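Local coordinates for protein VIN1 (Oscarella pearsei, PDB 6BFI) that binds actin filaments as a vinculin homolog of a sponge and may play a role in cell-cell adhesion, at residues D146-I151 against S207-C212; K225-G230 against A456-E461; R231-Q236 against S449-P454. All coordinates share one frame; numbering follows the deposited sequence.

Interaction 1: D146-I151 against S207-C212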
ATOM      1  N   ASP A 146      24.476  21.202   5.139  1.00 75.55           N
ATOM      2  CA  ASP A 146      24.781  21.566   6.519  1.00 76.74           C
ATOM      3  C   ASP A 146      25.374  22.964   6.656  1.00 80.73           C
ATOM      4  O   ASP A 146      25.446  23.475   7.779  1.00 81.04           O
ATOM      5  CB  ASP A 146      25.737  20.539   7.128  1.00 82.92           C
ATOM      6  CG  ASP A 146      25.368  20.172   8.553  1.00 90.01           C
ATOM      7  OD1 ASP A 146      24.180  19.878   8.802  1.00 89.11           O
ATOM      8  OD2 ASP A 146      26.262  20.182   9.425  1.00 97.88           O
ATOM      9  N   VAL A 147      25.796  23.589   5.555  1.00 80.63           N
ATOM     10  CA  VAL A 147      26.360  24.934   5.618  1.00 77.08           C
ATOM     11  C   VAL A 147      25.318  25.962   6.050  1.00 76.14           C
ATOM     12  O   VAL A 147      25.671  27.004   6.614  1.00 81.96           O
ATOM     13  CB  VAL A 147      26.984  25.293   4.251  1.00 72.25           C
ATOM     14  CG1 VAL A 147      27.502  26.719   4.236  1.00 73.68           C
ATOM     15  CG2 VAL A 147      28.107  24.325   3.912  1.00 64.33           C
ATOM     16  N   ALA A 148      24.034  25.677   5.834  1.00 71.65           N
ATOM     17  CA  ALA A 148      22.986  26.650   6.121  1.00 68.19           C
ATOM     18  C   ALA A 148      22.880  26.992   7.603  1.00 70.28           C
ATOM     19  O   ALA A 148      22.282  28.017   7.949  1.00 74.16           O
ATOM     20  CB  ALA A 148      21.643  26.135   5.609  1.00 64.94           C
ATOM     21  N   LYS A 149      23.453  26.171   8.485  1.00 72.33           N
ATOM     22  CA  LYS A 149      23.324  26.420   9.918  1.00 69.05           C
ATOM     23  C   LYS A 149      24.147  27.613  10.391  1.00 73.48           C
ATOM     24  O   LYS A 149      23.909  28.109  11.497  1.00 77.59           O
ATOM     25  CB  LYS A 149      23.719  25.168  10.702  1.00 70.15           C
ATOM     26  CG  LYS A 149      22.942  23.931  10.299  1.00 71.62           C
ATOM     27  CD  LYS A 149      23.173  22.777  11.257  1.00 76.37           C
ATOM     28  CE  LYS A 149      22.316  21.579  10.875  1.00 76.51           C
ATOM     29  NZ  LYS A 149      22.438  20.465  11.852  1.00 78.79           N
ATOM     30  N   VAL A 150      25.105  28.087   9.590  1.00 70.06           N
ATOM     31  CA  VAL A 150      25.946  29.216   9.981  1.00 78.02           C
ATOM     32  C   VAL A 150      25.522  30.518   9.313  1.00 79.14           C
ATOM     33  O   VAL A 150      26.186  31.546   9.499  1.00 79.41           O
ATOM     34  CB  VAL A 150      27.433  28.926   9.689  1.00 77.01           C
ATOM     35  CG1 VAL A 150      28.334  29.694  10.648  1.00 82.23           C
ATOM     36  CG2 VAL A 150      27.714  27.434   9.777  1.00 71.30           C
ATOM     37  N   ILE A 151      24.436  30.510   8.549  1.00 77.36           N
ATOM     38  CA  ILE A 151      23.986  31.711   7.854  1.00 76.99           C
ATOM     39  C   ILE A 151      23.327  32.655   8.852  1.00 75.67           C
ATOM     40  O   ILE A 151      22.414  32.265   9.587  1.00 71.93           O
ATOM     41  CB  ILE A 151      23.023  31.354   6.712  1.00 73.85           C
ATOM     42  CG1 ILE A 151      23.680  30.366   5.746  1.00 73.91           C
ATOM     43  CG2 ILE A 151      22.583  32.610   5.974  1.00 72.84           C
ATOM     44  CD1 ILE A 151      22.785  29.976   4.589  1.00 70.25           C
ATOM     45  N   SER A 207      13.393  30.041   3.366  1.00 63.06           N
ATOM     46  CA  SER A 207      12.517  30.912   4.143  1.00 64.25           C
ATOM     47  C   SER A 207      12.900  30.899   5.620  1.00 65.24           C
ATOM     48  O   SER A 207      13.082  31.958   6.236  1.00 67.58           O
ATOM     49  CB  SER A 207      11.061  30.490   3.954  1.00 58.31           C
ATOM     50  OG  SER A 207      10.187  31.342   4.668  1.00 58.74           O
ATOM     51  N   SER A 208      13.040  29.703   6.200  1.00 62.50           N
ATOM     52  CA  SER A 208      13.433  29.595   7.603  1.00 59.56           C
ATOM     53  C   SER A 208      14.769  30.283   7.859  1.00 58.77           C
ATOM     54  O   SER A 208      14.941  30.968   8.877  1.00 69.06           O
ATOM     55  CB  SER A 208      13.495  28.124   8.017  1.00 57.30           C
ATOM     56  OG  SER A 208      14.426  27.409   7.223  1.00 46.28           O
ATOM     57  N   ILE A 209      15.725  30.120   6.938  1.00 56.54           N
ATOM     58  CA  ILE A 209      16.992  30.839   7.051  1.00 58.46           C
ATOM     59  C   ILE A 209      16.747  32.342   7.080  1.00 62.10           C
ATOM     60  O   ILE A 209      17.370  33.075   7.860  1.00 60.10           O
ATOM     61  CB  ILE A 209      17.939  30.450   5.902  1.00 60.38           C
ATOM     62  CG1 ILE A 209      18.275  28.963   5.956  1.00 61.20           C
ATOM     63  CG2 ILE A 209      19.214  31.264   5.974  1.00 63.69           C
ATOM     64  CD1 ILE A 209      19.054  28.493   4.757  1.00 65.62           C
ATOM     65  N   ARG A 210      15.834  32.824   6.232  1.00 58.57           N
ATOM     66  CA  ARG A 210      15.527  34.249   6.216  1.00 67.28           C
ATOM     67  C   ARG A 210      15.012  34.721   7.573  1.00 67.46           C
ATOM     68  O   ARG A 210      15.446  35.766   8.079  1.00 64.94           O
ATOM     69  CB  ARG A 210      14.516  34.548   5.110  1.00 72.72           C
ATOM     70  CG  ARG A 210      14.414  36.008   4.713  1.00 80.49           C
ATOM     71  CD  ARG A 210      14.207  36.123   3.212  1.00 86.46           C
ATOM     72  NE  ARG A 210      15.401  35.716   2.476  1.00 92.25           N
ATOM     73  CZ  ARG A 210      15.402  35.317   1.207  1.00 96.10           C
ATOM     74  NH1 ARG A 210      14.266  35.256   0.527  1.00 96.08           N
ATOM     75  NH2 ARG A 210      16.540  34.970   0.619  1.00 97.61           N
ATOM     76  N   VAL A 211      14.105  33.955   8.193  1.00 65.17           N
ATOM     77  CA  VAL A 211      13.622  34.381   9.506  1.00 64.64           C
ATOM     78  C   VAL A 211      14.750  34.346  10.531  1.00 59.98           C
ATOM     79  O   VAL A 211      14.787  35.176  11.446  1.00 61.99           O
ATOM     80  CB  VAL A 211      12.404  33.551   9.977  1.00 63.61           C
ATOM     81  CG1 VAL A 211      11.774  32.780   8.831  1.00 54.89           C
ATOM     82  CG2 VAL A 211      12.764  32.629  11.143  1.00 62.23           C
ATOM     83  N   CYS A 212      15.700  33.413  10.396  1.00 63.28           N
ATOM     84  CA  CYS A 212      16.841  33.414  11.310  1.00 61.79           C
ATOM     85  C   CYS A 212      17.682  34.675  11.141  1.00 63.83           C
ATOM     86  O   CYS A 212      18.085  35.305  12.131  1.00 65.96           O
ATOM     87  CB  CYS A 212      17.693  32.163  11.092  1.00 62.63           C
ATOM     88  SG  CYS A 212      16.892  30.614  11.582  1.00 61.90           S
TER
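Ile-151 and Ile-209 share one first torsion, and it brings their methyls together. In both, CG2 stands anti to the backbone N and CG1 lies beside it (chi1 -56° in Ile-151 and -62° in Ile-209). The second torsion is extended in each, which carries CD1 well out from the backbone. The two side chains meet obliquely. Their branch methyls touch, with CG2 of Ile-151 3.6 Å from CG2 of Ile-209. The longer branches also meet, at 4.0 Å between CD1 of Ile-151 and CD1 of Ile-209. Ile-209 therefore uses both of its branches on a single partner.

The CD1 of Ile-209 has a second neighbour. It reaches CB of Ala-148 at 3.6 Å, so this one methyl rests against both the Ala-148 methyl and CD1 of Ile-151. All three side chains are buried, and the contact is purely apolar.

The setting is the all-helical bundle architecture of the vinculin family. Residues 146-150 form a 3-10 segment in the connection between helix 102-145 and helix 154-178. This segment and Ile-151 lie against the side of helix 185-215. Within the turn, Val-150 N bonds to Val-147 O at 3.2 Å. Helix 154-178 helps to close the apolar cluster: Phe-160 touches both Ala-148 and Ile-151, and Leu-157 touches Ile-209.

Lys-149, directed away from helix 185-215, forms a salt bridge with Asp-146 and packs on Asp-232 and Ile-235 of helix 224-249.

Interaction 2: K225-G230 against A456-E461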
ATOM      1  N   LYS A 225      16.275  30.298  19.412  1.00 71.04           N
ATOM      2  CA  LYS A 225      16.314  28.846  19.543  1.00 72.93           C
ATOM      3  C   LYS A 225      15.246  28.177  18.686  1.00 69.17           C
ATOM      4  O   LYS A 225      15.504  27.146  18.056  1.00 66.98           O
ATOM      5  CB  LYS A 225      16.152  28.446  21.009  1.00 77.24           C
ATOM      6  CG  LYS A 225      17.461  28.176  21.733  1.00 82.95           C
ATOM      7  CD  LYS A 225      17.260  28.153  23.239  1.00 90.53           C
ATOM      8  CE  LYS A 225      16.082  27.273  23.633  1.00 93.80           C
ATOM      9  NZ  LYS A 225      15.763  27.401  25.084  1.00 97.90           N
ATOM     10  N   ASP A 226      14.042  28.753  18.642  1.00 67.48           N
ATOM     11  CA  ASP A 226      12.951  28.124  17.905  1.00 66.52           C
ATOM     12  C   ASP A 226      13.082  28.341  16.402  1.00 64.01           C
ATOM     13  O   ASP A 226      12.724  27.458  15.614  1.00 61.66           O
ATOM     14  CB  ASP A 226      11.607  28.646  18.410  1.00 71.11           C
ATOM     15  CG  ASP A 226      11.341  28.266  19.850  1.00 78.10           C
ATOM     16  OD1 ASP A 226      11.571  27.092  20.206  1.00 82.16           O
ATOM     17  OD2 ASP A 226      10.917  29.142  20.630  1.00 81.63           O
ATOM     18  N   ALA A 227      13.584  29.506  15.984  1.00 61.87           N
ATOM     19  CA  ALA A 227      13.851  29.722  14.565  1.00 60.08           C
ATOM     20  C   ALA A 227      14.942  28.778  14.077  1.00 50.49           C
ATOM     21  O   ALA A 227      14.819  28.153  13.013  1.00 48.88           O
ATOM     22  CB  ALA A 227      14.244  31.179  14.319  1.00 61.54           C
ATOM     23  N   ALA A 228      16.021  28.658  14.858  1.00 51.84           N
ATOM     24  CA  ALA A 228      17.064  27.692  14.541  1.00 59.02           C
ATOM     25  C   ALA A 228      16.506  26.276  14.517  1.00 57.04           C
ATOM     26  O   ALA A 228      16.913  25.455  13.687  1.00 61.37           O
ATOM     27  CB  ALA A 228      18.207  27.805  15.550  1.00 53.78           C
ATOM     28  N   PHE A 229      15.563  25.975  15.415  1.00 56.25           N
ATOM     29  CA  PHE A 229      14.930  24.661  15.405  1.00 52.21           C
ATOM     30  C   PHE A 229      14.174  24.429  14.106  1.00 47.94           C
ATOM     31  O   PHE A 229      14.251  23.343  13.525  1.00 48.13           O
ATOM     32  CB  PHE A 229      13.992  24.505  16.603  1.00 57.61           C
ATOM     33  CG  PHE A 229      13.257  23.189  16.628  1.00 61.50           C
ATOM     34  CD1 PHE A 229      12.012  23.060  16.032  1.00 59.81           C
ATOM     35  CD2 PHE A 229      13.817  22.080  17.241  1.00 65.38           C
ATOM     36  CE1 PHE A 229      11.338  21.854  16.050  1.00 63.45           C
ATOM     37  CE2 PHE A 229      13.147  20.870  17.263  1.00 67.78           C
ATOM     38  CZ  PHE A 229      11.906  20.758  16.666  1.00 67.15           C
ATOM     39  N   GLY A 230      13.423  25.430  13.642  1.00 48.01           N
ATOM     40  CA  GLY A 230      12.717  25.278  12.379  1.00 50.20           C
ATOM     41  C   GLY A 230      13.662  25.031  11.220  1.00 53.23           C
ATOM     42  O   GLY A 230      13.507  24.063  10.461  1.00 57.21           O
ATOM     43  N   ALA A 456       5.290  29.356  15.529  1.00 49.70           N
ATOM     44  CA  ALA A 456       4.348  30.261  16.178  1.00 52.36           C
ATOM     45  C   ALA A 456       4.975  30.944  17.383  1.00 52.31           C
ATOM     46  O   ALA A 456       4.608  32.076  17.712  1.00 62.70           O
ATOM     47  CB  ALA A 456       3.086  29.503  16.590  1.00 51.46           C
ATOM     48  N   ARG A 457       5.921  30.281  18.049  1.00 49.93           N
ATOM     49  CA  ARG A 457       6.615  30.908  19.166  1.00 52.18           C
ATOM     50  C   ARG A 457       7.622  31.950  18.693  1.00 57.10           C
ATOM     51  O   ARG A 457       7.869  32.929  19.405  1.00 56.02           O
ATOM     52  CB  ARG A 457       7.310  29.850  20.024  1.00 53.58           C
ATOM     53  CG  ARG A 457       7.583  30.299  21.453  1.00 62.54           C
ATOM     54  CD  ARG A 457       8.253  29.210  22.278  1.00 66.47           C
ATOM     55  NE  ARG A 457       7.410  28.030  22.437  1.00 64.34           N
ATOM     56  CZ  ARG A 457       6.560  27.851  23.443  1.00 66.31           C
ATOM     57  NH1 ARG A 457       6.433  28.781  24.382  1.00 66.46           N
ATOM     58  NH2 ARG A 457       5.833  26.744  23.512  1.00 65.94           N
ATOM     59  N   VAL A 458       8.208  31.764  17.506  1.00 54.94           N
ATOM     60  CA  VAL A 458       9.043  32.812  16.932  1.00 58.71           C
ATOM     61  C   VAL A 458       8.200  34.032  16.597  1.00 62.99           C
ATOM     62  O   VAL A 458       8.614  35.174  16.839  1.00 70.09           O
ATOM     63  CB  VAL A 458       9.798  32.300  15.692  1.00 59.49           C
ATOM     64  CG1 VAL A 458      10.580  33.442  15.040  1.00 56.40           C
ATOM     65  CG2 VAL A 458      10.732  31.162  16.064  1.00 59.18           C
ATOM     66  N   VAL A 459       7.007  33.818  16.036  1.00 54.62           N
ATOM     67  CA  VAL A 459       6.135  34.955  15.756  1.00 60.34           C
ATOM     68  C   VAL A 459       5.705  35.633  17.052  1.00 61.78           C
ATOM     69  O   VAL A 459       5.681  36.866  17.144  1.00 60.74           O
ATOM     70  CB  VAL A 459       4.923  34.515  14.919  1.00 55.28           C
ATOM     71  CG1 VAL A 459       3.886  35.630  14.861  1.00 57.40           C
ATOM     72  CG2 VAL A 459       5.369  34.144  13.524  1.00 54.42           C
ATOM     73  N   LEU A 460       5.380  34.838  18.075  1.00 64.23           N
ATOM     74  CA  LEU A 460       4.896  35.391  19.337  1.00 66.54           C
ATOM     75  C   LEU A 460       5.898  36.369  19.942  1.00 69.85           C
ATOM     76  O   LEU A 460       5.508  37.395  20.510  1.00 64.56           O
ATOM     77  CB  LEU A 460       4.602  34.262  20.324  1.00 58.15           C
ATOM     78  CG  LEU A 460       4.188  34.693  21.732  1.00 60.79           C
ATOM     79  CD1 LEU A 460       2.785  35.288  21.730  1.00 62.11           C
ATOM     80  CD2 LEU A 460       4.292  33.534  22.710  1.00 60.36           C
ATOM     81  N   GLU A 461       7.193  36.070  19.830  1.00 69.92           N
ATOM     82  CA  GLU A 461       8.235  36.886  20.438  1.00 78.40           C
ATOM     83  C   GLU A 461       8.930  37.798  19.431  1.00 77.86           C
ATOM     84  O   GLU A 461      10.021  38.310  19.714  1.00 78.76           O
ATOM     85  CB  GLU A 461       9.250  35.988  21.145  1.00 87.40           C
ATOM     86  CG  GLU A 461       8.710  35.370  22.430  1.00 98.86           C
ATOM     87  CD  GLU A 461       8.982  33.883  22.533  1.00105.26           C
ATOM     88  OE1 GLU A 461       9.998  33.422  21.971  1.00110.53           O
ATOM     89  OE2 GLU A 461       8.176  33.173  23.174  1.00110.52           O
TER
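Asp-226 and Arg-457 meet where two helices of the vinculin-type helical bundle pack side by side. The helix segments 225-230 and 456-460 run roughly antiparallel, with 147° between their directions. Their axes approach to 8.8 Å.

The side chain of Arg-457 can be followed outward along one carboxylate oxygen. CB lies 3.7 Å from OD2 of Asp-226. CG stands anti to the backbone N (chi1 -157°) and is 3.6 Å from the same OD2. CD comes closer, at 3.1 Å from Asp-226 OD2. The chain then bends at chi3, and NE ends up 4.1 Å from Asp-226 OD2. That is beyond a salt bridge. OD2 sits at the edge of the guanidinium, near its plane, while the carboxylate and guanidinium planes are turned 46° apart. The charged group is thus beside the carboxylate without gripping it, and the touching is done by the methylenes. The nearby positive charge probably offsets part of the repulsion between Asp-226 and the Glu-461 carboxylate, whose OE1 is near OD2. An alanine here removes CG, CD and the guanidinium, and would probably leave the Asp-226 carboxylate freer to turn and its charge less offset beside Glu-461.

Next to this polar pair the packing is apolar and more buried. Ala-227 CB and Val-458 CG2 touch at 3.9 Å. Ala-227 also touches Val-211 and Cys-212 of helix 185-215, and Val-458 touches Ala-468 of helix 466-493. This pair therefore lies between helix 185-215 and helix 466-493. The CG2 methyl of Val-458 packs against the chain at Asp-226 and Ala-227: it lies 3.5 Å from CB of Asp-226 and 3.3 Å from the backbone N of Ala-227.

Interaction 3: R231-Q236 against S449-P454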
ATOM      1  N   ARG A 231      14.672  25.895  11.081  1.00 55.40           N
ATOM      2  CA  ARG A 231      15.654  25.733  10.014  1.00 51.85           C
ATOM      3  C   ARG A 231      16.287  24.345  10.050  1.00 48.14           C
ATOM      4  O   ARG A 231      16.285  23.624   9.046  1.00 43.08           O
ATOM      5  CB  ARG A 231      16.726  26.816  10.127  1.00 53.71           C
ATOM      6  CG  ARG A 231      17.865  26.667   9.139  1.00 54.57           C
ATOM      7  CD  ARG A 231      19.054  27.490   9.591  1.00 55.30           C
ATOM      8  NE  ARG A 231      19.500  27.081  10.920  1.00 54.29           N
ATOM      9  CZ  ARG A 231      20.268  27.818  11.713  1.00 59.29           C
ATOM     10  NH1 ARG A 231      20.678  29.017  11.318  1.00 62.25           N
ATOM     11  NH2 ARG A 231      20.621  27.358  12.906  1.00 62.27           N
ATOM     12  N   ASP A 232      16.819  23.948  11.209  1.00 50.97           N
ATOM     13  CA  ASP A 232      17.494  22.656  11.312  1.00 53.21           C
ATOM     14  C   ASP A 232      16.526  21.496  11.107  1.00 55.61           C
ATOM     15  O   ASP A 232      16.942  20.413  10.679  1.00 58.79           O
ATOM     16  CB  ASP A 232      18.194  22.533  12.665  1.00 56.39           C
ATOM     17  CG  ASP A 232      19.234  23.618  12.881  1.00 56.82           C
ATOM     18  OD1 ASP A 232      19.649  24.247  11.885  1.00 59.60           O
ATOM     19  OD2 ASP A 232      19.639  23.839  14.043  1.00 54.99           O
ATOM     20  N   TYR A 233      15.244  21.701  11.410  1.00 52.93           N
ATOM     21  CA  TYR A 233      14.242  20.692  11.096  1.00 49.02           C
ATOM     22  C   TYR A 233      14.128  20.500   9.592  1.00 48.95           C
ATOM     23  O   TYR A 233      14.075  19.362   9.104  1.00 49.42           O
ATOM     24  CB  TYR A 233      12.891  21.088  11.696  1.00 48.18           C
ATOM     25  CG  TYR A 233      11.716  20.307  11.147  1.00 49.16           C
ATOM     26  CD1 TYR A 233      11.382  19.062  11.663  1.00 50.19           C
ATOM     27  CD2 TYR A 233      10.936  20.820  10.117  1.00 47.40           C
ATOM     28  CE1 TYR A 233      10.310  18.346  11.164  1.00 50.56           C
ATOM     29  CE2 TYR A 233       9.862  20.114   9.614  1.00 44.39           C
ATOM     30  CZ  TYR A 233       9.553  18.875  10.140  1.00 49.25           C
ATOM     31  OH  TYR A 233       8.484  18.164   9.640  1.00 45.56           O
ATOM     32  N   VAL A 234      14.094  21.601   8.835  1.00 45.60           N
ATOM     33  CA  VAL A 234      14.022  21.465   7.383  1.00 45.88           C
ATOM     34  C   VAL A 234      15.310  20.857   6.837  1.00 48.33           C
ATOM     35  O   VAL A 234      15.284  20.031   5.912  1.00 48.83           O
ATOM     36  CB  VAL A 234      13.706  22.823   6.732  1.00 46.92           C
ATOM     37  CG1 VAL A 234      13.590  22.674   5.223  1.00 40.01           C
ATOM     38  CG2 VAL A 234      12.419  23.400   7.315  1.00 45.46           C
ATOM     39  N   ILE A 235      16.456  21.240   7.407  1.00 51.70           N
ATOM     40  CA  ILE A 235      17.727  20.660   6.984  1.00 49.26           C
ATOM     41  C   ILE A 235      17.728  19.156   7.217  1.00 47.84           C
ATOM     42  O   ILE A 235      18.234  18.385   6.392  1.00 46.85           O
ATOM     43  CB  ILE A 235      18.900  21.341   7.710  1.00 50.01           C
ATOM     44  CG1 ILE A 235      18.902  22.843   7.431  1.00 51.37           C
ATOM     45  CG2 ILE A 235      20.225  20.723   7.284  1.00 51.81           C
ATOM     46  CD1 ILE A 235      19.963  23.606   8.193  1.00 50.93           C
ATOM     47  N   GLN A 236      17.165  18.711   8.343  1.00 48.37           N
ATOM     48  CA  GLN A 236      17.148  17.282   8.636  1.00 51.22           C
ATOM     49  C   GLN A 236      16.166  16.544   7.734  1.00 47.22           C
ATOM     50  O   GLN A 236      16.433  15.413   7.320  1.00 43.46           O
ATOM     51  CB  GLN A 236      16.818  17.039  10.109  1.00 60.57           C
ATOM     52  CG  GLN A 236      18.012  16.601  10.947  1.00 71.20           C
ATOM     53  CD  GLN A 236      18.592  15.267  10.500  1.00 74.40           C
ATOM     54  OE1 GLN A 236      17.918  14.470   9.850  1.00 77.85           O
ATOM     55  NE2 GLN A 236      19.852  15.022  10.850  1.00 72.46           N
ATOM     56  N   SER A 449       4.077  18.277  12.628  1.00 52.46           N
ATOM     57  CA  SER A 449       3.506  18.897  13.818  1.00 48.65           C
ATOM     58  C   SER A 449       4.590  19.333  14.795  1.00 51.89           C
ATOM     59  O   SER A 449       4.382  20.278  15.567  1.00 52.07           O
ATOM     60  CB  SER A 449       2.530  17.937  14.497  1.00 51.30           C
ATOM     61  OG  SER A 449       1.437  17.633  13.648  1.00 59.29           O
ATOM     62  N   THR A 450       5.753  18.669  14.779  1.00 48.79           N
ATOM     63  CA  THR A 450       6.832  19.101  15.667  1.00 48.87           C
ATOM     64  C   THR A 450       7.313  20.521  15.368  1.00 51.89           C
ATOM     65  O   THR A 450       7.930  21.147  16.237  1.00 48.59           O
ATOM     66  CB  THR A 450       8.026  18.146  15.588  1.00 55.89           C
ATOM     67  OG1 THR A 450       8.677  18.285  14.318  1.00 57.39           O
ATOM     68  CG2 THR A 450       7.575  16.704  15.777  1.00 58.30           C
ATOM     69  N   ALA A 451       7.046  21.048  14.174  1.00 48.78           N
ATOM     70  CA  ALA A 451       7.558  22.350  13.769  1.00 47.53           C
ATOM     71  C   ALA A 451       6.542  23.475  13.908  1.00 52.96           C
ATOM     72  O   ALA A 451       6.888  24.636  13.665  1.00 51.26           O
ATOM     73  CB  ALA A 451       8.057  22.291  12.322  1.00 42.24           C
ATOM     74  N   VAL A 452       5.305  23.170  14.299  1.00 55.88           N
ATOM     75  CA  VAL A 452       4.259  24.187  14.327  1.00 51.61           C
ATOM     76  C   VAL A 452       4.429  25.115  15.526  1.00 51.88           C
ATOM     77  O   VAL A 452       4.404  26.343  15.388  1.00 47.98           O
ATOM     78  CB  VAL A 452       2.873  23.516  14.314  1.00 47.30           C
ATOM     79  CG1 VAL A 452       1.789  24.511  14.687  1.00 43.65           C
ATOM     80  CG2 VAL A 452       2.599  22.915  12.944  1.00 47.48           C
ATOM     81  N   VAL A 453       4.600  24.543  16.722  1.00 54.41           N
ATOM     82  CA  VAL A 453       4.751  25.380  17.919  1.00 53.82           C
ATOM     83  C   VAL A 453       6.009  26.228  17.874  1.00 58.50           C
ATOM     84  O   VAL A 453       5.941  27.410  18.248  1.00 60.26           O
ATOM     85  CB  VAL A 453       4.652  24.508  19.184  1.00 51.62           C
ATOM     86  CG1 VAL A 453       4.963  25.333  20.422  1.00 50.34           C
ATOM     87  CG2 VAL A 453       3.261  23.887  19.293  1.00 47.91           C
ATOM     88  N   PRO A 454       7.181  25.727  17.453  1.00 58.18           N
ATOM     89  CA  PRO A 454       8.357  26.614  17.399  1.00 54.62           C
ATOM     90  C   PRO A 454       8.172  27.829  16.507  1.00 56.15           C
ATOM     91  O   PRO A 454       8.569  28.937  16.893  1.00 63.24           O
ATOM     92  CB  PRO A 454       9.463  25.687  16.878  1.00 57.96           C
ATOM     93  CG  PRO A 454       9.057  24.343  17.345  1.00 57.02           C
ATOM     94  CD  PRO A 454       7.562  24.320  17.221  1.00 56.16           C
TER
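The Tyr-233 ring carries Ala-451 over one face. Here helix 224-249 of the vinculin-family bundle meets residues 450-451, where helix 432-449 passes to helix 452-460. The contact is a CH-pi interaction. CB of Ala-451 lies 4.1 Å from the ring centroid, 20° off the ring normal and offset toward the rim. It is 3.9 Å from CD2 of Tyr-233.

Thr-450 comes to another part of the ring. Its OG1 is 3.6 Å from CE1 of Tyr-233, approaching obliquely. The two side chains cross at about a right angle.

What positions these groups lies one shell further out. The tyrosine side chain leaves the helix with CG anti to the backbone N (chi1 165°), which carries the ring across to residues 450-451. Its hydroxyl is hydrogen-bonded to the carboxylate of Asp-447 and to NZ of Lys-237, so the ring is held at its far end too. Thr-450 OG1 is tied to the backbone O of the same Asp-447. A backbone bond of 3.3 Å runs from Val-452 N to Ser-449 O, spanning Thr-450 and Ala-451.

In the fold
Interactions 2 and 3 hold the same two elements: each sets helix 224-249 against helix 452-460 or residues 450-451, where the chain passes into it. Interaction 1 instead joins a turn to helix 185-215, the helix that precedes 224-249 in the chain. It is the fully buried contact, made of aliphatic groups alone. The other two are partly buried. Interaction 2 mixes apolar packing with a charged pair at the more open edge, and interaction 3 rests on an aromatic face. All three are neighbours. Val-211 of 207-212 packs on Ala-227, Lys-149 of 146-151 packs on Ile-235, and Phe-229 packs on Pro-454. Helix 224-249 thus has one side toward interaction 1 and another toward 449-461.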